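Local atomic coordinates of sugar phosphate isomerase/epimerase (Parabacteroides distasonis, PDB entry 3OBE), a protein that probably isomerises or epimerises a sugar or sugar phosphate, as many enzymes with a xylose isomerase-like TIM barrel do. Residues 221-224 against 228-231; 118-123 against 160-165; 143-148 against 201-206; 44-49 against 88-93. All coordinates share one frame; numbering follows the deposited sequence.

Contact 1 (221-224 against 228-231); sequences WAVM and DPVE
Helix 219-224 and the capped start of helix 229-235 are two short helices joined by a short loop, in which Ala222 and Val223 pack against Pro229. The join is wholly apolar and small, burying 117 Å² over both sides. Val223 makes the closer contact: its CG2 comes within 3.6 Å of Pro229 CD and lies only slightly farther from CG of the same ring, the two side chains crossing at a slant. Because CG1 stands opposite the backbone nitrogen (chi1 174°), it is the second methyl, CG2, that is presented to the pyrrolidine. Ala222, one residue earlier, points its CB at the other helix and meets Pro229 CB at a looser 4.3 Å.

Pro229 is the first residue of its helix, a place where the missing N-H costs no helical bond. Just before it, Asp228 is the N-cap. Its carboxylate is swung back over the first turn, with Asp228 OD1 accepting from Val230 N at 3.1 Å; the N-H...O angle of 140° is bent, and the donor approaches from above the carboxylate plane. The partial positive charge at the helix start would favour the ionised carboxylate. A second, weak bond runs from Glu231 N to Asp228 O.

Phe175 lies against Ala222 and Met257 against Val223, while Val230 faces Ile262 and Lys265 of helix 259-269. A short helix, a short loop and a second helix capped by Asp228 together make up the beta-alpha-beta crossover between strands 213-218 and 240-245 of the TIM barrel.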
loop_
_atom_site.group_PDB
_atom_site.type_symbol
_atom_site.label_atom_id
_atom_site.label_comp_id
_atom_site.label_asym_id
_atom_site.label_seq_id
_atom_site.Cartn_x
_atom_site.Cartn_y
_atom_site.Cartn_z
ATOM N N TRP A 221 3.384 1.192 -10.975
ATOM C CA TRP A 221 3.313 2.615 -11.315
ATOM C C TRP A 221 4.739 3.191 -11.443
ATOM O O TRP A 221 4.937 4.171 -12.168
ATOM C CB TRP A 221 2.484 3.387 -10.285
ATOM C CG TRP A 221 1.007 3.034 -10.329
ATOM C CD1 TRP A 221 0.270 2.498 -9.304
ATOM C CD2 TRP A 221 0.091 3.173 -11.431
ATOM N NE1 TRP A 221 -1.027 2.327 -9.685
ATOM C CE2 TRP A 221 -1.176 2.724 -10.984
ATOM C CE3 TRP A 221 0.206 3.656 -12.739
ATOM C CZ2 TRP A 221 -2.296 2.706 -11.817
ATOM C CZ3 TRP A 221 -0.911 3.633 -13.547
ATOM C CH2 TRP A 221 -2.143 3.155 -13.087
ATOM N N ALA A 222 5.729 2.544 -10.836
ATOM C CA ALA A 222 7.127 2.909 -11.076
ATOM C C ALA A 222 7.520 2.600 -12.538
ATOM O O ALA A 222 8.012 3.483 -13.258
ATOM C CB ALA A 222 8.049 2.171 -10.110
ATOM N N VAL A 223 7.212 1.384 -13.009
ATOM C CA VAL A 223 7.438 1.063 -14.453
ATOM C C VAL A 223 6.680 2.012 -15.402
ATOM O O VAL A 223 7.247 2.466 -16.416
ATOM C CB VAL A 223 7.133 -0.410 -14.760
ATOM C CG1 VAL A 223 7.226 -0.658 -16.282
ATOM C CG2 VAL A 223 8.116 -1.339 -13.948
HETATM N N MSE A 224 5.446 2.399 -15.051
HETATM C CA MSE A 224 4.662 3.307 -15.844
HETATM C C MSE A 224 5.198 4.732 -15.772
HETATM O O MSE A 224 4.895 5.540 -16.650
HETATM C CB MSE A 224 3.191 3.287 -15.433
HETATM C CG MSE A 224 2.559 1.949 -15.662
HETATM SE SE MSE A 224 2.136 1.669 -17.515
HETATM C CE MSE A 224 0.633 2.822 -17.644
ATOM N N ASP A 228 12.925 1.614 -13.206
ATOM C CA ASP A 228 13.183 0.227 -12.812
ATOM C C ASP A 228 12.946 0.120 -11.285
ATOM O O ASP A 228 13.748 0.642 -10.477
ATOM C CB ASP A 228 14.613 -0.128 -13.176
ATOM C CG ASP A 228 14.984 -1.543 -12.802
ATOM O OD1 ASP A 228 14.077 -2.242 -12.362
ATOM O OD2 ASP A 228 16.183 -1.928 -12.974
ATOM N N PRO A 229 11.877 -0.576 -10.873
ATOM C CA PRO A 229 11.650 -0.662 -9.433
ATOM C C PRO A 229 12.765 -1.386 -8.670
ATOM O O PRO A 229 13.031 -1.056 -7.492
ATOM C CB PRO A 229 10.314 -1.406 -9.329
ATOM C CG PRO A 229 10.110 -2.044 -10.640
ATOM C CD PRO A 229 10.817 -1.254 -11.641
ATOM N N VAL A 230 13.468 -2.287 -9.336
ATOM C CA VAL A 230 14.574 -2.997 -8.699
ATOM C C VAL A 230 15.697 -2.013 -8.351
ATOM O O VAL A 230 16.330 -2.121 -7.300
ATOM C CB VAL A 230 15.048 -4.186 -9.534
ATOM C CG1 VAL A 230 16.345 -4.733 -8.982
ATOM C CG2 VAL A 230 13.928 -5.246 -9.549
ATOM N N GLU A 231 15.897 -1.024 -9.222
ATOM C CA GLU A 231 16.913 -0.001 -9.004
ATOM C C GLU A 231 16.568 0.843 -7.770
ATOM O O GLU A 231 17.454 1.158 -6.962
ATOM C CB GLU A 231 17.081 0.890 -10.230
ATOM C CG GLU A 231 18.318 1.736 -10.150
ATOM C CD GLU A 231 18.537 2.598 -11.404
ATOM O OE1 GLU A 231 17.699 2.537 -12.336
ATOM O OE2 GLU A 231 19.530 3.359 -11.430
#

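Contact 2 (118-123 against 160-165); sequences KATDIH and KKAGIL
Thr120 and Ala162 meet methyl to methyl at the tight end, Thr120 CG2 lying 3.4 Å from Ala162 CB, closer than carbon atoms usually pack. The threonine methyl is placed opposite its own backbone nitrogen, which aims it across the gap, while the hydroxyl OG1 turns back along the helix to bond with Trp116 O. Beside this pair the packing relaxes. Ile164, extended along its CG1 branch (chi2 168°), brings CD1 to 4.1 Å from His123 C, and the same methyl lies 4.3 Å from Thr120 O, so it rests on the helix backbone, with the side chains of Thr120 and His123 only slightly farther off.

The imidazole of His123 leads away from Ile164 and is fixed within its own helix. His123 ND1 donates to Ala119 O at 2.8 Å with an angle of 153°, the oxygen lying close to the ring plane although the donor sits well above the carbonyl plane. Ala119 O also receives His123 N, at 2.9 Å, and His123 NE2 bonds to Ser95 OG.

The solvent side is the turn 160-163. Lys160 and Lys161 lead away from helix 109-126, Lys160 NZ bonding Asp211 O, and Ala162 is exposed. Gly163, with positive phi, closes helix 142-160 as a Schellman motif, its N bonding Lys160 O at 2.9 Å while Ile164 N reaches Thr159 O.

Beneath both segments runs strand 130-133, whose Met131 touches Ala119, Thr120, His123 and Ile164; Leu165 pairs with Ser129 and Met131, so the turn passes from helix 142-160 into strand 165-169, next to helix 109-126.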
loop_
_atom_site.group_PDB
_atom_site.type_symbol
_atom_site.label_atom_id
_atom_site.label_comp_id
_atom_site.label_asym_id
_atom_site.label_seq_id
_atom_site.Cartn_x
_atom_site.Cartn_y
_atom_site.Cartn_z
ATOM N N LYS A 118 -5.938 10.655 15.733
ATOM C CA LYS A 118 -7.218 9.984 15.817
ATOM C C LYS A 118 -7.234 8.716 14.990
ATOM O O LYS A 118 -7.719 7.638 15.448
ATOM C CB LYS A 118 -8.354 10.933 15.393
ATOM C CG LYS A 118 -9.682 10.251 15.332
ATOM C CD LYS A 118 -10.832 11.245 15.110
ATOM C CE LYS A 118 -12.193 10.546 15.175
ATOM N NZ LYS A 118 -12.401 9.875 16.483
ATOM N N ALA A 119 -6.669 8.807 13.779
ATOM C CA ALA A 119 -6.618 7.651 12.906
ATOM C C ALA A 119 -5.820 6.519 13.553
ATOM O O ALA A 119 -6.212 5.367 13.420
ATOM C CB ALA A 119 -6.032 7.990 11.533
ATOM N N THR A 120 -4.737 6.850 14.267
ATOM C CA THR A 120 -3.902 5.819 14.904
ATOM C C THR A 120 -4.701 5.106 15.997
ATOM O O THR A 120 -4.668 3.873 16.086
ATOM C CB THR A 120 -2.623 6.430 15.476
ATOM O OG1 THR A 120 -1.863 7.015 14.383
ATOM C CG2 THR A 120 -1.809 5.391 16.274
ATOM N N ASP A 121 -5.445 5.872 16.792
ATOM C CA ASP A 121 -6.254 5.279 17.872
ATOM C C ASP A 121 -7.229 4.234 17.282
ATOM O O ASP A 121 -7.425 3.130 17.817
ATOM C CB ASP A 121 -6.985 6.365 18.640
ATOM C CG ASP A 121 -6.057 7.195 19.541
ATOM O OD1 ASP A 121 -4.920 6.774 19.851
ATOM O OD2 ASP A 121 -6.490 8.281 19.934
ATOM N N ILE A 122 -7.854 4.589 16.168
ATOM C CA ILE A 122 -8.841 3.706 15.507
ATOM C C ILE A 122 -8.147 2.502 14.902
ATOM O O ILE A 122 -8.626 1.385 15.015
ATOM C CB ILE A 122 -9.623 4.466 14.423
ATOM C CG1 ILE A 122 -10.513 5.549 15.058
ATOM C CG2 ILE A 122 -10.423 3.508 13.483
ATOM C CD1 ILE A 122 -11.681 5.016 15.869
ATOM N N HIS A 123 -6.979 2.713 14.306
ATOM C CA HIS A 123 -6.290 1.628 13.631
ATOM C C HIS A 123 -5.595 0.711 14.633
ATOM O O HIS A 123 -5.382 -0.486 14.332
ATOM C CB HIS A 123 -5.292 2.155 12.578
ATOM C CG HIS A 123 -5.946 2.596 11.295
ATOM N ND1 HIS A 123 -6.660 3.777 11.206
ATOM C CD2 HIS A 123 -6.053 1.993 10.083
ATOM C CE1 HIS A 123 -7.153 3.887 9.984
ATOM N NE2 HIS A 123 -6.780 2.836 9.272
ATOM N N LYS A 160 3.942 5.398 15.367
ATOM C CA LYS A 160 4.940 4.533 16.023
ATOM C C LYS A 160 4.696 4.386 17.519
ATOM O O LYS A 160 5.074 3.382 18.121
ATOM C CB LYS A 160 6.335 5.110 15.766
ATOM C CG LYS A 160 7.492 4.421 16.418
ATOM C CD LYS A 160 8.824 4.891 15.821
ATOM C CE LYS A 160 9.341 6.137 16.470
ATOM N NZ LYS A 160 10.033 6.880 15.447
ATOM N N LYS A 161 4.036 5.369 18.116
ATOM C CA LYS A 161 3.610 5.317 19.516
ATOM C C LYS A 161 2.705 4.143 19.815
ATOM O O LYS A 161 2.680 3.651 20.917
ATOM C CB LYS A 161 2.886 6.625 19.896
ATOM C CG LYS A 161 3.799 7.831 19.905
ATOM C CD LYS A 161 3.155 9.046 20.619
ATOM C CE LYS A 161 3.953 10.365 20.418
ATOM N NZ LYS A 161 3.048 11.582 20.277
ATOM N N ALA A 162 1.923 3.741 18.815
ATOM C CA ALA A 162 1.031 2.602 18.883
ATOM C C ALA A 162 1.675 1.363 18.295
ATOM O O ALA A 162 0.994 0.350 18.135
ATOM C CB ALA A 162 -0.295 2.917 18.086
ATOM N N GLY A 163 2.954 1.429 17.917
ATOM C CA GLY A 163 3.607 0.282 17.296
ATOM C C GLY A 163 3.193 -0.009 15.865
ATOM O O GLY A 163 3.308 -1.131 15.418
ATOM N N ILE A 164 2.717 1.009 15.164
ATOM C CA ILE A 164 2.262 0.913 13.801
ATOM C C ILE A 164 3.219 1.710 12.892
ATOM O O ILE A 164 3.609 2.845 13.193
ATOM C CB ILE A 164 0.854 1.488 13.647
ATOM C CG1 ILE A 164 -0.098 0.696 14.504
ATOM C CG2 ILE A 164 0.437 1.538 12.172
ATOM C CD1 ILE A 164 -1.514 1.332 14.681
ATOM N N LEU A 165 3.528 1.122 11.746
ATOM C CA LEU A 165 4.449 1.722 10.769
ATOM C C LEU A 165 3.679 2.622 9.830
ATOM O O LEU A 165 2.768 2.155 9.146
ATOM C CB LEU A 165 5.122 0.664 9.931
ATOM C CG LEU A 165 6.026 -0.328 10.664
ATOM C CD1 LEU A 165 6.461 -1.417 9.684
ATOM C CD2 LEU A 165 7.240 0.365 11.295
#

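Contact 3 (143-148 against 201-206); sequences DDAKVV and EELFLK
The carbonyl oxygen of Ala145 is hydrogen-bonded to Ser149 OG on its own helix and also lies at the edge of the Phe204 ring, near its plane, 4.0 Å from Phe204 CE1. No hydrogen bond joins the two segments; what holds them is a buried apolar seam. Phe204 leaves its backbone with CG opposite the carbonyl carbon (chi1 -71°), a torsion that carries the ring toward helix 142-160. There Val148 CG1 meets Phe204 CE1 at 3.8 Å and the neighbouring Phe204 CZ at 4.0 Å, approaching aslant. One turn back, the small side chain of Ala145 fits against Leu203: Ala145 CB is 3.8 Å from Leu203 CD1 and 3.9 Å from Leu203 CB. With alanine at this point the axes of segments 143-148 and 201-206 come within 9.0 Å, crossing at -42°.

Farther out, the Phe204 ring makes edge-to-face contacts with Tyr168 and Phe152 and touches Phe215 of strand 213-218, so the seam continues into the packing between helices and sheet. Helix 142-160 follows strand 130-133, and helix 200-207 comes after strand 165-169 and the antiparallel pair 177-178/198-199; their packing is that of successive outer helices in a TIM barrel.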
loop_
_atom_site.group_PDB
_atom_site.type_symbol
_atom_site.label_atom_id
_atom_site.label_comp_id
_atom_site.label_asym_id
_atom_site.label_seq_id
_atom_site.Cartn_x
_atom_site.Cartn_y
_atom_site.Cartn_z
ATOM N N ASP A 143 10.871 22.725 -2.079
ATOM C CA ASP A 143 10.383 23.191 -0.775
ATOM C C ASP A 143 9.044 22.534 -0.438
ATOM O O ASP A 143 8.840 22.122 0.699
ATOM C CB ASP A 143 10.239 24.722 -0.683
ATOM C CG ASP A 143 11.602 25.452 -0.630
ATOM O OD1 ASP A 143 12.667 24.793 -0.418
ATOM O OD2 ASP A 143 11.578 26.683 -0.801
ATOM N N ASP A 144 8.170 22.367 -1.446
ATOM C CA ASP A 144 6.887 21.707 -1.219
ATOM C C ASP A 144 7.101 20.277 -0.757
ATOM O O ASP A 144 6.400 19.807 0.130
ATOM C CB ASP A 144 6.069 21.660 -2.507
ATOM C CG ASP A 144 5.672 23.023 -3.028
ATOM O OD1 ASP A 144 5.696 24.030 -2.299
ATOM O OD2 ASP A 144 5.351 23.043 -4.226
ATOM N N ALA A 145 8.040 19.566 -1.397
ATOM C CA ALA A 145 8.386 18.217 -1.019
ATOM C C ALA A 145 8.960 18.126 0.405
ATOM O O ALA A 145 8.686 17.186 1.108
ATOM C CB ALA A 145 9.375 17.631 -2.038
ATOM N N LYS A 146 9.791 19.090 0.790
ATOM C CA LYS A 146 10.317 19.127 2.152
ATOM C C LYS A 146 9.258 19.348 3.224
ATOM O O LYS A 146 9.246 18.642 4.221
ATOM C CB LYS A 146 11.427 20.173 2.269
ATOM C CG LYS A 146 12.685 19.810 1.473
ATOM C CD LYS A 146 13.747 20.892 1.613
ATOM C CE LYS A 146 15.149 20.366 1.363
ATOM N NZ LYS A 146 16.160 21.398 1.847
ATOM N N VAL A 147 8.312 20.241 2.988
ATOM C CA VAL A 147 7.256 20.484 3.951
ATOM C C VAL A 147 6.358 19.239 4.071
ATOM O O VAL A 147 5.951 18.848 5.200
ATOM C CB VAL A 147 6.392 21.746 3.640
ATOM C CG1 VAL A 147 5.250 21.890 4.715
ATOM C CG2 VAL A 147 7.276 23.033 3.662
ATOM N N VAL A 148 6.046 18.637 2.939
ATOM C CA VAL A 148 5.313 17.399 2.937
ATOM C C VAL A 148 6.068 16.329 3.720
ATOM O O VAL A 148 5.474 15.617 4.532
ATOM C CB VAL A 148 4.933 16.918 1.483
ATOM C CG1 VAL A 148 4.430 15.452 1.508
ATOM C CG2 VAL A 148 3.866 17.823 0.910
ATOM N N GLU A 201 9.912 11.255 -5.498
ATOM C CA GLU A 201 10.103 10.105 -4.627
ATOM C C GLU A 201 11.437 10.212 -3.873
ATOM O O GLU A 201 11.511 9.925 -2.674
ATOM C CB GLU A 201 10.037 8.794 -5.434
ATOM C CG GLU A 201 10.000 7.524 -4.607
ATOM C CD GLU A 201 8.693 7.161 -3.937
ATOM O OE1 GLU A 201 7.706 7.931 -4.028
ATOM O OE2 GLU A 201 8.665 6.060 -3.285
ATOM N N GLU A 202 12.502 10.587 -4.595
ATOM C CA GLU A 202 13.812 10.765 -3.997
ATOM C C GLU A 202 13.817 11.810 -2.905
ATOM O O GLU A 202 14.433 11.638 -1.853
ATOM C CB GLU A 202 14.881 11.055 -5.087
ATOM C CG GLU A 202 16.238 11.373 -4.560
ATOM C CD GLU A 202 17.293 11.488 -5.640
ATOM O OE1 GLU A 202 17.037 11.085 -6.763
ATOM O OE2 GLU A 202 18.366 12.005 -5.352
ATOM N N LEU A 203 13.154 12.941 -3.145
ATOM C CA LEU A 203 13.044 13.959 -2.157
ATOM C C LEU A 203 12.316 13.457 -0.891
ATOM O O LEU A 203 12.730 13.786 0.223
ATOM C CB LEU A 203 12.357 15.201 -2.722
ATOM C CG LEU A 203 13.172 15.943 -3.762
ATOM C CD1 LEU A 203 12.200 16.918 -4.512
ATOM C CD2 LEU A 203 14.384 16.646 -3.094
ATOM N N PHE A 204 11.251 12.689 -1.062
ATOM C CA PHE A 204 10.536 12.141 0.083
ATOM C C PHE A 204 11.430 11.173 0.854
ATOM O O PHE A 204 11.508 11.238 2.087
ATOM C CB PHE A 204 9.261 11.393 -0.305
ATOM C CG PHE A 204 8.126 12.226 -0.789
ATOM C CD1 PHE A 204 8.053 13.600 -0.637
ATOM C CD2 PHE A 204 7.097 11.603 -1.435
ATOM C CE1 PHE A 204 6.939 14.311 -1.095
ATOM C CE2 PHE A 204 6.010 12.288 -1.873
ATOM C CZ PHE A 204 5.920 13.646 -1.731
ATOM N N LEU A 205 12.138 10.315 0.154
ATOM C CA LEU A 205 13.107 9.433 0.814
ATOM C C LEU A 205 14.156 10.171 1.618
ATOM O O LEU A 205 14.438 9.832 2.789
ATOM C CB LEU A 205 13.754 8.515 -0.231
ATOM C CG LEU A 205 12.802 7.443 -0.783
ATOM C CD1 LEU A 205 13.193 7.017 -2.210
ATOM C CD2 LEU A 205 12.766 6.183 0.103
ATOM N N LYS A 206 14.775 11.138 0.974
ATOM C CA LYS A 206 15.897 11.853 1.595
ATOM C C LYS A 206 15.490 12.770 2.712
ATOM O O LYS A 206 16.313 13.077 3.601
ATOM C CB LYS A 206 16.713 12.605 0.570
ATOM C CG LYS A 206 17.194 11.659 -0.525
ATOM C CD LYS A 206 18.626 11.434 -0.614
ATOM C CE LYS A 206 18.993 11.043 -2.034
ATOM N NZ LYS A 206 20.422 10.727 -2.159
#

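Contact 4 (44-49 against 88-93); sequences RLAKAG and AGLRIS. With EOH (ethanol), chain E.
Ala46 and Leu45 of helix 38-48 pack against the turn that leads into strand 91-95. The closest approach sets Ala46 CB against a backbone oxygen, 3.4 Å from Ala88 O, a van der Waals contact. The rest is looser and aliphatic. The two methyls of Leu90 part over the helix, CD2 lying 4.2 Å from Ala46 CB and CD1 4.4 Å from Leu45 CB; since Leu90 was deposited in two conformers, these distances describe one of them.

Two Schellman motifs set the backbone behind this shell. Gly49 ends helix 38-48, its N bonding Ala46 O at 3.0 Å and, weakly, Leu45 O; Gly89, also with positive phi, ends helix 78-87 and lets the chain turn so that Leu90 faces inward, where it touches Leu42 and Val85. Phe288 and Val291 of helix 287-300 cover Leu45.

Farther along the strand, Arg91 and Ser93 make polar contacts. Arg91 runs straight out, CG opposite its backbone nitrogen (chi1 171°), and Ser93 CB lies 3.6 Å above one face of its guanidinium, displaced toward the rim. NH2 bonds Ser129 OG and Gly127 O, which hold the group in place. Ser93 OG bonds Asp52 OD2 and Tyr275 OH.

At the guanidinium edge, Arg91 NH1 gives a weak bond to the oxygen of an ethanol, 3.1 Å away and bent to 129°. That ethanol probably came from the crystallisation liquor, and so weak and bent a bond suggests a lightly held solvent molecule at a cationic edge and gives no indication of a substrate.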
loop_
_atom_site.group_PDB
_atom_site.type_symbol
_atom_site.label_atom_id
_atom_site.label_comp_id
_atom_site.label_asym_id
_atom_site.label_seq_id
_atom_site.Cartn_x
_atom_site.Cartn_y
_atom_site.Cartn_z
ATOM N N ARG A 44 -13.760 -16.759 -0.008
ATOM C CA ARG A 44 -13.165 -16.910 -1.334
ATOM C C ARG A 44 -11.692 -16.462 -1.379
ATOM O O ARG A 44 -10.817 -17.141 -1.969
ATOM C CB ARG A 44 -13.998 -16.077 -2.311
ATOM C CG ARG A 44 -14.010 -16.629 -3.664
ATOM C CD ARG A 44 -15.173 -16.092 -4.523
ATOM N NE ARG A 44 -14.743 -16.146 -5.902
ATOM C CZ ARG A 44 -15.409 -15.607 -6.918
ATOM N NH1 ARG A 44 -16.543 -14.952 -6.711
ATOM N NH2 ARG A 44 -14.938 -15.741 -8.145
ATOM N N LEU A 45 -11.427 -15.303 -0.787
ATOM C CA LEU A 45 -10.061 -14.793 -0.731
ATOM C C LEU A 45 -9.147 -15.769 0.043
ATOM O O LEU A 45 -8.024 -16.083 -0.409
ATOM C CB LEU A 45 -10.052 -13.429 -0.128
ATOM C CG LEU A 45 -10.753 -12.348 -0.949
ATOM C CD1 LEU A 45 -10.657 -11.031 -0.216
ATOM C CD2 LEU A 45 -10.071 -12.223 -2.369
ATOM N N ALA A 46 -9.644 -16.249 1.182
ATOM C CA ALA A 46 -8.892 -17.236 1.977
ATOM C C ALA A 46 -8.633 -18.498 1.185
ATOM O O ALA A 46 -7.500 -19.001 1.176
ATOM C CB ALA A 46 -9.580 -17.533 3.361
ATOM N N LYS A 47 -9.646 -18.983 0.472
ATOM C CA LYS A 47 -9.490 -20.192 -0.367
ATOM C C LYS A 47 -8.429 -20.000 -1.479
ATOM O O LYS A 47 -7.672 -20.911 -1.845
ATOM C CB LYS A 47 -10.852 -20.599 -0.951
ATOM N N ALA A 48 -8.324 -18.789 -2.000
ATOM C CA ALA A 48 -7.306 -18.491 -3.036
ATOM C C ALA A 48 -5.891 -18.346 -2.505
ATOM O O ALA A 48 -4.924 -18.315 -3.284
ATOM C CB ALA A 48 -7.674 -17.226 -3.808
ATOM N N GLY A 49 -5.754 -18.238 -1.187
ATOM C CA GLY A 49 -4.449 -18.139 -0.572
ATOM C C GLY A 49 -4.081 -16.811 0.032
ATOM O O GLY A 49 -2.988 -16.670 0.590
ATOM N N ALA A 88 -12.766 -15.255 8.952
ATOM C CA ALA A 88 -12.449 -15.828 7.656
ATOM C C ALA A 88 -11.004 -16.389 7.544
ATOM O O ALA A 88 -10.642 -16.973 6.514
ATOM C CB ALA A 88 -12.709 -14.791 6.562
ATOM N N GLY A 89 -10.200 -16.255 8.595
ATOM C CA GLY A 89 -8.782 -16.657 8.556
ATOM C C GLY A 89 -7.838 -15.683 7.867
ATOM O O GLY A 89 -6.780 -16.081 7.357
ATOM N N LEU A 90 -8.222 -14.415 7.867
ATOM C CA LEU A 90 -7.434 -13.365 7.256
ATOM C C LEU A 90 -7.026 -12.402 8.372
ATOM O O LEU A 90 -7.457 -12.560 9.500
ATOM C CB LEU A 90 -8.264 -12.641 6.194
ATOM C CG LEU A 90 -8.728 -13.472 4.985
ATOM C CD1 LEU A 90 -9.706 -12.701 4.162
ATOM C CD2 LEU A 90 -7.526 -13.897 4.138
ATOM N N ARG A 91 -6.173 -11.430 8.056
ATOM C CA ARG A 91 -5.837 -10.394 8.969
ATOM C C ARG A 91 -5.799 -9.084 8.207
ATOM O O ARG A 91 -5.174 -9.025 7.136
ATOM C CB ARG A 91 -4.491 -10.702 9.585
ATOM C CG ARG A 91 -3.928 -9.576 10.413
ATOM C CD ARG A 91 -2.569 -9.885 11.130
ATOM N NE ARG A 91 -2.261 -8.629 11.823
ATOM C CZ ARG A 91 -1.199 -7.861 11.640
ATOM N NH1 ARG A 91 -0.165 -8.272 10.903
ATOM N NH2 ARG A 91 -1.148 -6.694 12.262
ATOM N N ILE A 92 -6.417 -8.050 8.773
ATOM C CA ILE A 92 -6.234 -6.664 8.281
ATOM C C ILE A 92 -4.896 -6.150 8.825
ATOM O O ILE A 92 -4.800 -5.838 10.028
ATOM C CB ILE A 92 -7.383 -5.706 8.711
ATOM C CG1 ILE A 92 -8.741 -6.269 8.320
ATOM C CG2 ILE A 92 -7.137 -4.326 8.085
ATOM C CD1 ILE A 92 -9.962 -5.526 8.959
ATOM N N SER A 93 -3.901 -6.076 7.957
ATOM C CA SER A 93 -2.558 -5.686 8.328
ATOM C C SER A 93 -2.127 -4.325 7.877
ATOM O O SER A 93 -1.154 -3.786 8.441
ATOM C CB SER A 93 -1.564 -6.749 7.951
ATOM O OG SER A 93 -1.632 -7.189 6.604
HETATM C C1 EOH E . 2.980 -7.590 7.887
HETATM C C2 EOH E . 2.881 -6.474 6.865
HETATM O O EOH E . 1.997 -7.440 8.901
#

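In the fold
The four contacts are spread around one TIM barrel without touching. Contacts 3 and 4 are the farthest apart, their centres 36 Å from each other on opposite sides of the chain's centre; contacts 1 and 2, also opposed, are 30 Å apart. Contact 2 approaches contact 4 to about 7 Å between nearest atoms, where strands 91-95 and 130-133 are hydrogen-bonded through Ser93. Contacts 2 and 3 use the two ends of helix 142-160, with centres 23 Å apart. Contact 1 follows the C-terminal end of strand 213-218, the end at which TIM barrels carry their active sites, whereas the ethanol of contact 4 lies beside Ser93, in the middle of strand 91-95.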